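Local coordinates for outer membrane protein TP0453 (PDB 3K8H) that alters membrane permeability at acidic pH and might be involved in ligand transport, at residues 201-206 and 237-242. Sequence-based numbering, arbitrary orientation.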
loop_
_atom_site.group_PDB
_atom_site.type_symbol
_atom_site.label_atom_id
_atom_site.label_comp_id
_atom_site.label_asym_id
_atom_site.label_seq_id
_atom_site.Cartn_x
_atom_site.Cartn_y
_atom_site.Cartn_z
ATOM N N LEU A 201 14.798 3.555 4.642
ATOM C CA LEU A 201 14.593 2.137 4.921
ATOM C C LEU A 201 14.775 1.983 6.423
ATOM O O LEU A 201 15.663 2.603 6.997
ATOM C CB LEU A 201 15.681 1.341 4.212
ATOM C CG LEU A 201 15.470 -0.045 3.641
ATOM C CD1 LEU A 201 14.255 -0.105 2.686
ATOM C CD2 LEU A 201 16.746 -0.388 2.895
ATOM N N TYR A 202 13.953 1.160 7.063
ATOM C CA TYR A 202 14.054 1.011 8.513
ATOM C C TYR A 202 13.796 -0.406 8.959
ATOM O O TYR A 202 13.130 -1.177 8.258
ATOM C CB TYR A 202 13.122 1.987 9.262
ATOM C CG TYR A 202 11.651 1.734 9.056
ATOM C CD1 TYR A 202 10.914 2.486 8.134
ATOM C CD2 TYR A 202 10.990 0.730 9.772
ATOM C CE1 TYR A 202 9.563 2.246 7.935
ATOM C CE2 TYR A 202 9.652 0.486 9.583
ATOM C CZ TYR A 202 8.942 1.245 8.663
ATOM O OH TYR A 202 7.608 0.983 8.479
ATOM N N THR A 203 14.358 -0.753 10.110
ATOM C CA THR A 203 13.929 -1.940 10.837
ATOM C C THR A 203 13.627 -1.473 12.251
ATOM O O THR A 203 14.220 -0.508 12.722
ATOM C CB THR A 203 14.995 -3.070 10.857
ATOM O OG1 THR A 203 16.170 -2.617 11.533
ATOM C CG2 THR A 203 15.383 -3.465 9.464
ATOM N N LEU A 204 12.697 -2.151 12.910
ATOM C CA LEU A 204 12.299 -1.820 14.260
ATOM C C LEU A 204 11.919 -3.081 15.024
ATOM O O LEU A 204 11.527 -4.088 14.425
ATOM C CB LEU A 204 11.118 -0.829 14.251
ATOM C CG LEU A 204 9.729 -1.239 13.720
ATOM C CD1 LEU A 204 8.858 -1.947 14.770
ATOM C CD2 LEU A 204 8.991 -0.011 13.210
ATOM N N SER A 205 12.031 -3.018 16.344
ATOM C CA SER A 205 11.352 -3.968 17.205
ATOM C C SER A 205 10.592 -3.218 18.279
ATOM O O SER A 205 11.050 -2.193 18.768
ATOM C CB SER A 205 12.317 -4.973 17.834
ATOM O OG SER A 205 13.480 -4.330 18.267
ATOM N N LEU A 206 9.433 -3.752 18.639
ATOM C CA LEU A 206 8.523 -3.104 19.549
ATOM C C LEU A 206 8.099 -4.132 20.598
ATOM O O LEU A 206 7.571 -5.192 20.258
ATOM C CB LEU A 206 7.321 -2.586 18.751
ATOM C CG LEU A 206 6.071 -2.064 19.463
ATOM C CD1 LEU A 206 6.359 -0.817 20.312
ATOM C CD2 LEU A 206 4.970 -1.793 18.448
ATOM N N ILE A 237 8.758 -7.440 15.101
ATOM C CA ILE A 237 9.864 -7.013 14.246
ATOM C C ILE A 237 9.397 -6.734 12.824
ATOM O O ILE A 237 8.705 -7.543 12.209
ATOM C CB ILE A 237 11.011 -8.050 14.231
ATOM C CG1 ILE A 237 11.680 -8.103 15.612
ATOM C CG2 ILE A 237 12.047 -7.706 13.149
ATOM C CD1 ILE A 237 12.443 -9.365 15.872
ATOM N N ILE A 238 9.775 -5.562 12.328
ATOM C CA ILE A 238 9.498 -5.143 10.972
ATOM C C ILE A 238 10.834 -4.826 10.339
ATOM O O ILE A 238 11.618 -4.085 10.910
ATOM C CB ILE A 238 8.604 -3.881 10.953
ATOM C CG1 ILE A 238 7.259 -4.154 11.642
ATOM C CG2 ILE A 238 8.415 -3.353 9.527
ATOM C CD1 ILE A 238 6.484 -2.899 11.978
ATOM N N GLU A 239 11.090 -5.402 9.166
ATOM C CA GLU A 239 12.331 -5.188 8.423
ATOM C C GLU A 239 12.029 -4.763 7.003
ATOM O O GLU A 239 11.168 -5.344 6.348
ATOM C CB GLU A 239 13.149 -6.472 8.361
ATOM C CG GLU A 239 13.676 -6.956 9.680
ATOM C CD GLU A 239 14.383 -8.282 9.548
ATOM O OE1 GLU A 239 15.545 -8.371 10.001
ATOM O OE2 GLU A 239 13.778 -9.227 8.990
ATOM N N ASP A 240 12.773 -3.770 6.529
ATOM C CA ASP A 240 12.629 -3.223 5.180
ATOM C C ASP A 240 11.290 -2.503 4.974
ATOM O O ASP A 240 10.700 -2.554 3.897
ATOM C CB ASP A 240 12.879 -4.305 4.114
ATOM C CG ASP A 240 14.209 -5.004 4.302
ATOM O OD1 ASP A 240 15.166 -4.331 4.740
ATOM O OD2 ASP A 240 14.300 -6.224 4.025
ATOM N N GLY A 241 10.814 -1.833 6.020
ATOM C CA GLY A 241 9.732 -0.870 5.865
ATOM C C GLY A 241 10.319 0.366 5.212
ATOM O O GLY A 241 11.539 0.538 5.180
ATOM N N THR A 242 9.470 1.226 4.672
ATOM C CA THR A 242 9.956 2.482 4.128
ATOM C C THR A 242 9.019 3.628 4.483
ATOM O O THR A 242 7.803 3.445 4.632
ATOM C CB THR A 242 10.199 2.455 2.586
ATOM O OG1 THR A 242 9.001 2.828 1.897
ATOM C CG2 THR A 242 10.648 1.088 2.105
#
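Backbone hydrogen bonds set the register between L204 and I238, whose peptides bond both ways: L204 N to I238 O at 3.0 Å, and I238 N to L204 O. Farther along these antiparallel strands Y202 N donates to G241 O, while Y202 O accepts G241 N and, weakly, D240 N. Two residues facing one make a G1 beta bulge; D240 holds the first, left-handed position (phi 67°), which glycine usually takes, and G241 the second.

G241 suits the ring of Y202 as well. With chi1 at 66°, the phenol swings over the neighbouring strand, and because G241 has no side chain the ring can lie directly against its backbone: G241 CA makes a CH-pi contact 3.9 Å from the ring centroid, and G241 C also lies over that face. On the same face of the sheet I238 CG2 meets Y202 CE2 at 4.0 Å, and I238 CD1 lies beside L204 CD1 at 3.8 Å; helix 169-177 packs on Y202 and L204. The other face is more mixed: T203, partly exposed, offers its branch methyl CG2 to the aliphatic part of E239, and L201 CD1 touches T242 CG2.

Backbone bonds thus pair two strands of the half-barrel, apolar side chains and the glycine-ring contact build the face against helix 169-177, and the bulge turns the chain at D240.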